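Local coordinates for melanin biosynthesis protein TyrA, putative (Shewanella oneidensis, PDB 2IIZ) that binds heme b and, as a member of the dye-decolorizing (DyP-type) peroxidase family, probably uses it for peroxidase chemistry, at residues Ser144-Gly149 with Gln254-Ile259; Ser191-Leu196 with Glu202-Arg207; Ser274-Asp279 with His286-Thr291. All blocks are in the same frame, centred on the assembly; numbering follows the deposited sequence.

All three contacts lie within the C-terminal DyP-type peroxidase region and bear on one heme. Contacts 1 and 3, with centres 16 Å apart, do not touch but meet the porphyrin from opposite faces: F258 CE1 lies 3.3 Å from heme C2C, and M275 SE 3.6 Å from the same carbon on the side of the axial ligand H225. Contact 2, its centre 13 Å from each of the other two, joins them. W193 NE1 is 3.1 Å from T148 O of contact 1, while K192 NZ is 3.1 Å from H289 O of contact 3. I204 CD1 packs 3.6 Å from F290 CE2, and the I205 side chain comes to about 4 Å from the heme.

Contact 1 (Ser144-Gly149 with Gln254-Ile259); sequences SRDLTG and QGLMFI. With HEM (protoporphyrin IX containing Fe), chain C.
Q254, the first residue of strand 254-262 in the antiparallel sheet of this ferredoxin-like DyP domain, meets L147 in the type I turn D146-G149. L147 CD1 lies 3.9 Å from Q254 OE1, the two side chains crossing at about a right angle, while the amide itself bonds to H116 and N120 of the second subunit. At G255 the same methyl rests 3.7 Å from the carbonyl O. A water that donates weakly to this O accepts from L147 N at 2.8 Å and donates, again weakly, to D146 OD1. L256 divides its branches: CD1 packs 3.3 Å from D146 OD1, and CD2 lies 3.5 Å from heme C3B. A chi1 of 174° puts the D146 carboxylate between L256 CD1 and heme CMB, OD1 being 3.4 Å from CMB. H188 NE2 bonds to OD1. OD2 is gripped twice by T148, with N at 2.9 Å making an Asx turn from above the carboxylate plane and OG1 approaching on the anti side. With an alanine at D146, both donors of T148, and H188 NE2, would probably be left without their carboxylate acceptor. D146, L256 and F258 belong to the heme pocket, on the face opposite H225. F258 turns one ring face to the porphyrin, where C2C stands 3.2 Å above the phenyl plane, offset toward the rim.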
loop_
_atom_site.group_PDB
_atom_site.type_symbol
_atom_site.label_atom_id
_atom_site.label_comp_id
_atom_site.label_asym_id
_atom_site.label_seq_id
_atom_site.Cartn_x
_atom_site.Cartn_y
_atom_site.Cartn_z
ATOM N N SER A 144 14.260 -1.256 -10.194
ATOM C CA SER A 144 14.914 -1.269 -8.884
ATOM C C SER A 144 15.589 0.054 -8.510
ATOM O O SER A 144 16.766 0.086 -8.116
ATOM C CB SER A 144 15.907 -2.415 -8.804
ATOM O OG SER A 144 15.267 -3.611 -9.206
ATOM N N ARG A 145 14.833 1.143 -8.624
ATOM C CA ARG A 145 15.333 2.453 -8.234
ATOM C C ARG A 145 14.734 2.902 -6.868
ATOM O O ARG A 145 13.621 2.510 -6.459
ATOM C CB ARG A 145 15.114 3.475 -9.375
ATOM C CG ARG A 145 15.360 2.864 -10.785
ATOM C CD ARG A 145 15.232 3.835 -11.965
ATOM N NE ARG A 145 16.488 4.547 -12.146
ATOM C CZ ARG A 145 17.370 4.401 -13.138
ATOM N NH1 ARG A 145 17.208 3.554 -14.130
ATOM N NH2 ARG A 145 18.457 5.142 -13.114
ATOM N N ASP A 146 15.509 3.715 -6.164
ATOM C CA ASP A 146 15.047 4.434 -4.991
ATOM C C ASP A 146 14.237 5.570 -5.551
ATOM O O ASP A 146 14.372 5.894 -6.737
ATOM C CB ASP A 146 16.253 4.954 -4.195
ATOM C CG ASP A 146 15.862 5.850 -3.022
ATOM O OD1 ASP A 146 15.521 5.323 -1.944
ATOM O OD2 ASP A 146 15.910 7.089 -3.187
ATOM N N LEU A 147 13.393 6.179 -4.733
ATOM C CA LEU A 147 12.515 7.242 -5.240
ATOM C C LEU A 147 13.290 8.494 -5.665
ATOM O O LEU A 147 12.717 9.371 -6.320
ATOM C CB LEU A 147 11.453 7.592 -4.209
ATOM C CG LEU A 147 10.385 6.510 -3.995
ATOM C CD1 LEU A 147 9.751 6.699 -2.658
ATOM C CD2 LEU A 147 9.313 6.551 -5.094
ATOM N N THR A 148 14.580 8.567 -5.296
ATOM C CA THR A 148 15.497 9.579 -5.839
ATOM C C THR A 148 15.717 9.450 -7.360
ATOM O O THR A 148 16.187 10.388 -8.004
ATOM C CB THR A 148 16.874 9.557 -5.124
ATOM O OG1 THR A 148 17.401 8.220 -5.067
ATOM C CG2 THR A 148 16.720 10.037 -3.723
ATOM N N GLY A 149 15.370 8.290 -7.927
ATOM C CA GLY A 149 15.523 8.027 -9.357
ATOM C C GLY A 149 16.827 7.321 -9.700
ATOM O O GLY A 149 17.094 7.087 -10.880
ATOM N N GLN A 254 7.118 9.243 2.603
ATOM C CA GLN A 254 7.680 8.291 1.663
ATOM C C GLN A 254 9.200 8.361 1.562
ATOM O O GLN A 254 9.807 9.435 1.627
ATOM C CB GLN A 254 7.088 8.525 0.287
ATOM C CG GLN A 254 7.541 9.802 -0.413
ATOM C CD GLN A 254 6.724 10.034 -1.664
ATOM O OE1 GLN A 254 6.865 9.319 -2.633
ATOM N NE2 GLN A 254 5.871 11.028 -1.640
ATOM N N GLY A 255 9.819 7.211 1.398
ATOM C CA GLY A 255 11.271 7.173 1.285
ATOM C C GLY A 255 11.730 5.753 1.093
ATOM O O GLY A 255 11.118 5.027 0.335
ATOM N N LEU A 256 12.811 5.404 1.792
ATOM C CA LEU A 256 13.438 4.108 1.736
ATOM C C LEU A 256 13.311 3.396 3.070
ATOM O O LEU A 256 13.586 3.968 4.137
ATOM C CB LEU A 256 14.946 4.234 1.424
ATOM C CG LEU A 256 15.641 2.912 1.092
ATOM C CD1 LEU A 256 15.188 2.457 -0.259
ATOM C CD2 LEU A 256 17.163 2.983 1.124
HETATM N N MSE A 257 12.901 2.134 3.007
HETATM C CA MSE A 257 12.942 1.288 4.170
HETATM C C MSE A 257 14.270 0.602 4.106
HETATM O O MSE A 257 14.421 -0.458 3.466
HETATM C CB MSE A 257 11.827 0.275 4.174
HETATM C CG MSE A 257 11.752 -0.553 5.473
HETATM SE SE MSE A 257 11.352 0.450 7.064
HETATM C CE MSE A 257 9.654 1.086 6.595
ATOM N N PHE A 258 15.240 1.214 4.769
ATOM C CA PHE A 258 16.564 0.668 4.769
ATOM C C PHE A 258 16.707 -0.524 5.685
ATOM O O PHE A 258 16.406 -0.445 6.885
ATOM C CB PHE A 258 17.616 1.685 5.164
ATOM C CG PHE A 258 18.978 1.122 5.096
ATOM C CD1 PHE A 258 19.686 1.165 3.912
ATOM C CD2 PHE A 258 19.549 0.526 6.212
ATOM C CE1 PHE A 258 20.964 0.639 3.826
ATOM C CE2 PHE A 258 20.831 -0.009 6.149
ATOM C CZ PHE A 258 21.549 0.045 4.948
ATOM N N ILE A 259 17.188 -1.623 5.110
ATOM C CA ILE A 259 17.407 -2.849 5.845
ATOM C C ILE A 259 18.806 -3.372 5.569
ATOM O O ILE A 259 19.145 -3.614 4.424
ATOM C CB ILE A 259 16.368 -3.910 5.459
ATOM C CG1 ILE A 259 14.941 -3.315 5.617
ATOM C CG2 ILE A 259 16.577 -5.173 6.293
ATOM C CD1 ILE A 259 13.822 -4.288 5.436
HETATM C CHA HEM C . 25.088 2.131 -2.251
HETATM C CHB HEM C . 20.999 4.649 -1.867
HETATM C CHC HEM C . 21.212 4.401 2.905
HETATM C CHD HEM C . 24.962 1.432 2.550
HETATM C C1A HEM C . 23.975 2.867 -2.563
HETATM C C2A HEM C . 23.585 3.268 -3.898
HETATM C C3A HEM C . 22.443 3.968 -3.771
HETATM C C4A HEM C . 22.096 4.017 -2.376
HETATM C CMA HEM C . 21.614 4.625 -4.887
HETATM C CAA HEM C . 24.359 2.935 -5.197
HETATM C CBA HEM C . 23.876 1.615 -5.833
HETATM C CGA HEM C . 24.438 0.417 -5.100
HETATM O O1A HEM C . 23.677 -0.274 -4.361
HETATM O O2A HEM C . 25.658 0.133 -5.248
HETATM C C1B HEM C . 20.721 4.809 -0.546
HETATM C C2B HEM C . 19.598 5.559 -0.025
HETATM C C3B HEM C . 19.660 5.488 1.310
HETATM C C4B HEM C . 20.816 4.693 1.648
HETATM C CMB HEM C . 18.566 6.278 -0.923
HETATM C CAB HEM C . 18.730 6.094 2.373
HETATM C CBB HEM C . 18.149 7.270 2.181
HETATM C C1C HEM C . 22.263 3.594 3.209
HETATM C C2C HEM C . 22.693 3.301 4.551
HETATM C C3C HEM C . 23.739 2.475 4.463
HETATM C C4C HEM C . 23.979 2.229 3.055
HETATM C CMC HEM C . 22.009 3.890 5.796
HETATM C CAC HEM C . 24.578 1.857 5.599
HETATM C CBC HEM C . 24.384 2.093 6.903
HETATM C C1D HEM C . 25.329 1.322 1.237
HETATM C C2D HEM C . 26.377 0.460 0.757
HETATM C C3D HEM C . 26.418 0.678 -0.743
HETATM C C4D HEM C . 25.389 1.650 -1.009
HETATM C CMD HEM C . 27.268 -0.475 1.603
HETATM C CAD HEM C . 27.349 0.024 -1.777
HETATM C CBD HEM C . 28.510 0.976 -2.020
HETATM C CGD HEM C . 29.638 0.323 -2.785
HETATM O O1D HEM C . 29.795 0.644 -4.003
HETATM O O2D HEM C . 30.364 -0.503 -2.173
HETATM N NA HEM C . 23.049 3.338 -1.650
HETATM N NB HEM C . 21.450 4.287 0.501
HETATM N NC HEM C . 23.056 2.927 2.305
HETATM N ND HEM C . 24.769 2.005 0.175
HETATM FE FE HEM C . 23.178 3.322 0.329
HETATM O O HOH W 1 12.904 5.167 -2.216
#

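Contact 2 (Ser191-Leu196 with Glu202-Arg207); sequences SKWHRL and EDIIGR
W193 NE1 hydrogen-bonds to the carbonyl O of T148, an oxygen that K209 NZ also reaches, weakly; with its pyrrole end so held, the indole offers its six-membered ring to I204 and I205 in the neighbouring short helix. This is an apolar helix-to-helix contact between consecutive helices, and no hydrogen bond crosses between 191-196 and 202-207. A chi1 of 177°, which sets CG opposite the backbone N, carries the indole toward the partner helix, and chi2 (-104°) sets which edge leads. I204 CG2 meets the benzo edge in the plane of the ring, 3.9 Å from CZ3, as the two side chains slide past each other in opposite directions. The I205 and W193 side chains cross at about a right angle, I205 CD1 lying 3.9 Å from W193 CH2 and 4.0 Å from CZ2.

L196 completes the group. The type I turn W193-L196, closed by L196 N to W193 O at 3.0 Å, folds the leucine back over its own tryptophan, and CD1 stands 3.4 Å above one indole face, offset toward the rim. The same methyl meets I204 CD1 tip to tip at 3.8 Å, which leaves I204 with one branch on the indole edge and the other on the leucine. G206 N bonds to E202 O at 2.8 Å in the helical i to i-4 pattern, and G206 then leaves helical geometry at phi 90°, where a side chain would collide with the preceding carbonyl O. The two helices lie on the H225 side of the heme, with strand 254-262 on the other face: helix 190-193 follows strand 179-188, and helix 198-205 is backbone-bonded through I204 and I205 to helix 225-228, which supplies the axial ligand H225.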
loop_
_atom_site.group_PDB
_atom_site.type_symbol
_atom_site.label_atom_id
_atom_site.label_comp_id
_atom_site.label_asym_id
_atom_site.label_seq_id
_atom_site.Cartn_x
_atom_site.Cartn_y
_atom_site.Cartn_z
ATOM N N SER A 191 10.757 16.945 -2.703
ATOM C CA SER A 191 10.635 18.254 -3.349
ATOM C C SER A 191 11.995 18.942 -3.385
ATOM O O SER A 191 12.376 19.506 -4.411
ATOM C CB SER A 191 9.597 19.151 -2.653
ATOM O OG SER A 191 9.896 19.286 -1.275
ATOM N N LYS A 192 12.709 18.882 -2.261
ATOM C CA LYS A 192 14.066 19.435 -2.145
ATOM C C LYS A 192 15.042 18.728 -3.092
ATOM O O LYS A 192 15.835 19.371 -3.771
ATOM C CB LYS A 192 14.561 19.303 -0.695
ATOM C CG LYS A 192 15.868 20.024 -0.409
ATOM C CD LYS A 192 16.434 19.677 0.966
ATOM C CE LYS A 192 17.764 20.383 1.186
ATOM N NZ LYS A 192 18.130 20.490 2.628
ATOM N N TRP A 193 14.973 17.398 -3.130
ATOM C CA TRP A 193 15.873 16.593 -3.958
ATOM C C TRP A 193 15.711 16.919 -5.435
ATOM O O TRP A 193 16.697 17.126 -6.156
ATOM C CB TRP A 193 15.578 15.102 -3.754
ATOM C CG TRP A 193 16.400 14.181 -4.626
ATOM C CD1 TRP A 193 15.978 13.519 -5.748
ATOM C CD2 TRP A 193 17.772 13.824 -4.445
ATOM N NE1 TRP A 193 17.002 12.776 -6.267
ATOM C CE2 TRP A 193 18.116 12.950 -5.484
ATOM C CE3 TRP A 193 18.741 14.152 -3.501
ATOM C CZ2 TRP A 193 19.382 12.412 -5.604
ATOM C CZ3 TRP A 193 20.007 13.609 -3.627
ATOM C CH2 TRP A 193 20.312 12.753 -4.667
ATOM N N HIS A 194 14.451 16.961 -5.875
ATOM C CA HIS A 194 14.153 17.098 -7.286
ATOM C C HIS A 194 14.375 18.510 -7.802
ATOM O O HIS A 194 14.198 18.732 -8.995
ATOM C CB HIS A 194 12.722 16.603 -7.615
ATOM C CG HIS A 194 12.554 15.110 -7.516
ATOM N ND1 HIS A 194 13.554 14.218 -7.852
ATOM C CD2 HIS A 194 11.503 14.354 -7.116
ATOM C CE1 HIS A 194 13.133 12.982 -7.659
ATOM N NE2 HIS A 194 11.890 13.035 -7.212
ATOM N N ARG A 195 14.752 19.464 -6.941
ATOM C CA ARG A 195 15.157 20.789 -7.417
ATOM C C ARG A 195 16.660 20.856 -7.744
ATOM O O ARG A 195 17.143 21.846 -8.299
ATOM C CB ARG A 195 14.765 21.884 -6.415
ATOM C CG ARG A 195 13.297 21.807 -6.043
ATOM C CD ARG A 195 12.664 23.128 -5.680
ATOM N NE ARG A 195 12.737 24.092 -6.768
ATOM C CZ ARG A 195 12.159 25.290 -6.744
ATOM N NH1 ARG A 195 11.452 25.685 -5.687
ATOM N NH2 ARG A 195 12.288 26.097 -7.784
ATOM N N LEU A 196 17.392 19.805 -7.397
ATOM C CA LEU A 196 18.811 19.691 -7.732
ATOM C C LEU A 196 19.040 19.464 -9.232
ATOM O O LEU A 196 18.398 18.609 -9.835
ATOM C CB LEU A 196 19.401 18.482 -7.017
ATOM C CG LEU A 196 19.504 18.408 -5.497
ATOM C CD1 LEU A 196 19.943 16.992 -5.090
ATOM C CD2 LEU A 196 20.495 19.394 -5.014
ATOM N N GLU A 202 23.993 13.427 -9.116
ATOM C CA GLU A 202 24.998 12.413 -9.458
ATOM C C GLU A 202 26.228 12.550 -8.557
ATOM O O GLU A 202 26.828 11.550 -8.173
ATOM C CB GLU A 202 25.372 12.508 -10.954
ATOM C CG GLU A 202 24.152 12.220 -11.874
ATOM C CD GLU A 202 24.448 12.250 -13.372
ATOM O OE1 GLU A 202 25.384 12.961 -13.800
ATOM O OE2 GLU A 202 23.726 11.553 -14.128
ATOM N N ASP A 203 26.577 13.792 -8.219
ATOM C CA ASP A 203 27.737 14.091 -7.373
ATOM C C ASP A 203 27.501 13.704 -5.915
ATOM O O ASP A 203 28.447 13.492 -5.160
ATOM C CB ASP A 203 28.079 15.584 -7.448
ATOM C CG ASP A 203 28.962 15.951 -8.643
ATOM O OD1 ASP A 203 29.192 15.108 -9.546
ATOM O OD2 ASP A 203 29.432 17.117 -8.666
ATOM N N ILE A 204 26.237 13.617 -5.522
ATOM C CA ILE A 204 25.868 13.255 -4.146
ATOM C C ILE A 204 25.894 11.729 -3.959
ATOM O O ILE A 204 26.303 11.194 -2.911
ATOM C CB ILE A 204 24.470 13.854 -3.802
ATOM C CG1 ILE A 204 24.632 15.327 -3.465
ATOM C CG2 ILE A 204 23.791 13.137 -2.633
ATOM C CD1 ILE A 204 23.385 16.096 -3.707
ATOM N N ILE A 205 25.451 11.020 -4.985
ATOM C CA ILE A 205 25.488 9.561 -4.942
ATOM C C ILE A 205 26.833 8.984 -5.362
ATOM O O ILE A 205 27.258 8.007 -4.773
ATOM C CB ILE A 205 24.320 8.980 -5.708
ATOM C CG1 ILE A 205 23.078 9.197 -4.837
ATOM C CG2 ILE A 205 24.534 7.463 -5.998
ATOM C CD1 ILE A 205 21.862 9.328 -5.595
ATOM N N GLY A 206 27.494 9.586 -6.354
ATOM C CA GLY A 206 28.763 9.066 -6.889
ATOM C C GLY A 206 28.571 8.089 -8.050
ATOM O O GLY A 206 29.480 7.319 -8.389
ATOM N N ARG A 207 27.381 8.119 -8.656
ATOM C CA ARG A 207 27.106 7.372 -9.883
ATOM C C ARG A 207 26.235 8.231 -10.798
ATOM O O ARG A 207 25.534 9.114 -10.309
ATOM C CB ARG A 207 26.390 6.063 -9.550
ATOM C CG ARG A 207 27.130 5.200 -8.541
ATOM C CD ARG A 207 26.365 3.953 -8.219
ATOM N NE ARG A 207 26.461 2.978 -9.288
ATOM C CZ ARG A 207 27.337 1.977 -9.326
ATOM N NH1 ARG A 207 28.224 1.790 -8.355
ATOM N NH2 ARG A 207 27.330 1.149 -10.357
#

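Contact 3 (Ser274-Asp279 with His286-Thr291); sequences SMVFGD and HLMHFT. With HEM (protoporphyrin IX containing Fe), chain C.
M275 and M288, methionines in the sequence that are present here as selenomethionine, cross at about a right angle where the end of helix 266-276 meets the 3-10 turn 286-289. Only 6 residues separate the two segments, so this is a local closure of the loop that leads into strand 291-301. In M275, chi1 -61° and an extended chi2 (-177°) carry SE to the porphyrin, 3.6 Å from heme C2C, with H225 also touching the side chain; the bend at chi3 then turns CE to within 3.9 Å of M288 CG. The M288 side chain points toward the helix, its chi1 (-64°) and extended chi2 placing SE 3.7 Å from the M275 carbonyl O. V276 and M288 run obliquely to one another: V276 CG2 stands 3.8 Å from M288 SE, and the M288 bend at chi3 sets CE 3.9 Å from that same methyl. Because M288 was modelled in two conformers, the M288 distances describe one of them. L287, in the 3-10 segment, brings CD2 to 3.8 Å from heme C2B, and T291, at the start of strand 291-301, brings CG2 to 3.5 Å from the vinyl carbon CBB; both border the pocket on the side of the axial histidine. With no hydrogen bond across it, the contact lacks directional bonds, and apolar packing carries it, between M275 CE and M288 CG and between M288 SE and V276 CG2; the thioether of a natural methionine would probably pack likewise.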
loop_
_atom_site.group_PDB
_atom_site.type_symbol
_atom_site.label_atom_id
_atom_site.label_comp_id
_atom_site.label_asym_id
_atom_site.label_seq_id
_atom_site.Cartn_x
_atom_site.Cartn_y
_atom_site.Cartn_z
ATOM N N SER A 274 30.575 6.646 9.366
ATOM C CA SER A 274 31.148 7.294 8.183
ATOM C C SER A 274 30.163 8.206 7.432
ATOM O O SER A 274 30.588 9.209 6.855
ATOM C CB SER A 274 31.718 6.255 7.218
ATOM O OG SER A 274 31.910 6.832 5.946
HETATM N N MSE A 275 28.868 7.867 7.436
HETATM C CA MSE A 275 27.859 8.730 6.814
HETATM C C MSE A 275 27.545 9.976 7.643
HETATM O O MSE A 275 27.528 11.081 7.117
HETATM C CB MSE A 275 26.542 7.980 6.592
HETATM C CG MSE A 275 26.622 6.780 5.671
HETATM SE SE MSE A 275 24.914 5.974 5.388
HETATM C CE MSE A 275 23.781 7.426 5.376
ATOM N N VAL A 276 27.286 9.795 8.932
ATOM C CA VAL A 276 26.904 10.909 9.810
ATOM C C VAL A 276 28.082 11.838 10.130
ATOM O O VAL A 276 28.021 13.059 9.932
ATOM C CB VAL A 276 26.315 10.399 11.158
ATOM C CG1 VAL A 276 26.202 11.556 12.199
ATOM C CG2 VAL A 276 24.960 9.754 10.922
ATOM N N PHE A 277 29.152 11.230 10.629
ATOM C CA PHE A 277 30.328 11.951 11.089
ATOM C C PHE A 277 31.387 12.200 10.019
ATOM O O PHE A 277 32.186 13.113 10.149
ATOM C CB PHE A 277 30.917 11.192 12.261
ATOM C CG PHE A 277 30.057 11.247 13.474
ATOM C CD1 PHE A 277 30.083 12.361 14.304
ATOM C CD2 PHE A 277 29.218 10.203 13.791
ATOM C CE1 PHE A 277 29.276 12.423 15.442
ATOM C CE2 PHE A 277 28.411 10.253 14.923
ATOM C CZ PHE A 277 28.436 11.359 15.748
ATOM N N GLY A 278 31.400 11.395 8.966
ATOM C CA GLY A 278 32.263 11.652 7.823
ATOM C C GLY A 278 33.666 11.109 7.990
ATOM O O GLY A 278 33.962 10.344 8.920
ATOM N N ASP A 279 34.537 11.521 7.077
ATOM C CA ASP A 279 35.851 10.912 6.935
ATOM C C ASP A 279 36.911 11.312 7.937
ATOM O O ASP A 279 37.943 10.653 7.999
ATOM C CB ASP A 279 36.396 11.168 5.533
ATOM C CG ASP A 279 36.804 12.596 5.307
ATOM O OD1 ASP A 279 36.574 13.452 6.189
ATOM O OD2 ASP A 279 37.362 12.858 4.221
ATOM N N HIS A 286 26.497 13.808 1.936
ATOM C CA HIS A 286 25.530 14.849 1.591
ATOM C C HIS A 286 24.148 14.349 1.206
ATOM O O HIS A 286 23.244 15.156 1.057
ATOM C CB HIS A 286 26.098 15.750 0.509
ATOM C CG HIS A 286 27.109 16.729 1.030
ATOM N ND1 HIS A 286 27.409 17.901 0.377
ATOM C CD2 HIS A 286 27.877 16.707 2.143
ATOM C CE1 HIS A 286 28.328 18.559 1.065
ATOM N NE2 HIS A 286 28.630 17.855 2.140
ATOM N N LEU A 287 23.990 13.029 1.051
ATOM C CA LEU A 287 22.685 12.432 0.766
ATOM C C LEU A 287 21.793 12.685 1.966
ATOM O O LEU A 287 20.563 12.837 1.833
ATOM C CB LEU A 287 22.800 10.928 0.496
ATOM C CG LEU A 287 21.504 10.160 0.170
ATOM C CD1 LEU A 287 20.721 10.807 -0.955
ATOM C CD2 LEU A 287 21.795 8.689 -0.189
HETATM N N MSE A 288 22.440 12.745 3.134
HETATM C CA MSE A 288 21.730 12.954 4.383
HETATM C C MSE A 288 21.090 14.347 4.470
HETATM O O MSE A 288 20.255 14.598 5.355
HETATM C CB MSE A 288 22.660 12.724 5.575
HETATM C CG MSE A 288 23.161 11.297 5.696
HETATM SE SE MSE A 288 23.859 10.896 7.473
HETATM C CE MSE A 288 22.204 11.006 8.539
ATOM N N HIS A 289 21.455 15.254 3.562
ATOM C CA HIS A 289 20.784 16.571 3.526
ATOM C C HIS A 289 19.405 16.462 2.907
ATOM O O HIS A 289 18.701 17.464 2.816
ATOM C CB HIS A 289 21.565 17.585 2.699
ATOM C CG HIS A 289 22.973 17.788 3.141
ATOM N ND1 HIS A 289 23.933 18.310 2.307
ATOM C CD2 HIS A 289 23.591 17.547 4.325
ATOM C CE1 HIS A 289 25.084 18.387 2.959
ATOM N NE2 HIS A 289 24.904 17.929 4.185
ATOM N N PHE A 290 19.015 15.264 2.474
ATOM C CA PHE A 290 17.811 15.117 1.625
ATOM C C PHE A 290 16.779 14.106 2.119
ATOM O O PHE A 290 15.707 13.964 1.508
ATOM C CB PHE A 290 18.243 14.805 0.185
ATOM C CG PHE A 290 19.091 15.899 -0.420
ATOM C CD1 PHE A 290 18.496 16.974 -1.045
ATOM C CD2 PHE A 290 20.473 15.851 -0.339
ATOM C CE1 PHE A 290 19.251 17.992 -1.594
ATOM C CE2 PHE A 290 21.250 16.858 -0.879
ATOM C CZ PHE A 290 20.635 17.939 -1.517
ATOM N N THR A 291 17.107 13.421 3.217
ATOM C CA THR A 291 16.237 12.415 3.806
ATOM C C THR A 291 16.512 12.348 5.276
ATOM O O THR A 291 17.606 12.689 5.699
ATOM C CB THR A 291 16.476 11.040 3.192
ATOM O OG1 THR A 291 15.458 10.134 3.628
ATOM C CG2 THR A 291 17.853 10.512 3.556
HETATM C CHA HEM C . 25.088 2.131 -2.251
HETATM C CHB HEM C . 20.999 4.649 -1.867
HETATM C CHC HEM C . 21.212 4.401 2.905
HETATM C CHD HEM C . 24.962 1.432 2.550
HETATM C C1A HEM C . 23.975 2.867 -2.563
HETATM C C2A HEM C . 23.585 3.268 -3.898
HETATM C C3A HEM C . 22.443 3.968 -3.771
HETATM C C4A HEM C . 22.096 4.017 -2.376
HETATM C CMA HEM C . 21.614 4.625 -4.887
HETATM C CAA HEM C . 24.359 2.935 -5.197
HETATM C CBA HEM C . 23.876 1.615 -5.833
HETATM C CGA HEM C . 24.438 0.417 -5.100
HETATM O O1A HEM C . 23.677 -0.274 -4.361
HETATM O O2A HEM C . 25.658 0.133 -5.248
HETATM C C1B HEM C . 20.721 4.809 -0.546
HETATM C C2B HEM C . 19.598 5.559 -0.025
HETATM C C3B HEM C . 19.660 5.488 1.310
HETATM C C4B HEM C . 20.816 4.693 1.648
HETATM C CMB HEM C . 18.566 6.278 -0.923
HETATM C CAB HEM C . 18.730 6.094 2.373
HETATM C CBB HEM C . 18.149 7.270 2.181
HETATM C C1C HEM C . 22.263 3.594 3.209
HETATM C C2C HEM C . 22.693 3.301 4.551
HETATM C C3C HEM C . 23.739 2.475 4.463
HETATM C C4C HEM C . 23.979 2.229 3.055
HETATM C CMC HEM C . 22.009 3.890 5.796
HETATM C CAC HEM C . 24.578 1.857 5.599
HETATM C CBC HEM C . 24.384 2.093 6.903
HETATM C C1D HEM C . 25.329 1.322 1.237
HETATM C C2D HEM C . 26.377 0.460 0.757
HETATM C C3D HEM C . 26.418 0.678 -0.743
HETATM C C4D HEM C . 25.389 1.650 -1.009
HETATM C CMD HEM C . 27.268 -0.475 1.603
HETATM C CAD HEM C . 27.349 0.024 -1.777
HETATM C CBD HEM C . 28.510 0.976 -2.020
HETATM C CGD HEM C . 29.638 0.323 -2.785
HETATM O O1D HEM C . 29.795 0.644 -4.003
HETATM O O2D HEM C . 30.364 -0.503 -2.173
HETATM N NA HEM C . 23.049 3.338 -1.650
HETATM N NB HEM C . 21.450 4.287 0.501
HETATM N NC HEM C . 23.056 2.927 2.305
HETATM N ND HEM C . 24.769 2.005 0.175
HETATM FE FE HEM C . 23.178 3.322 0.329
#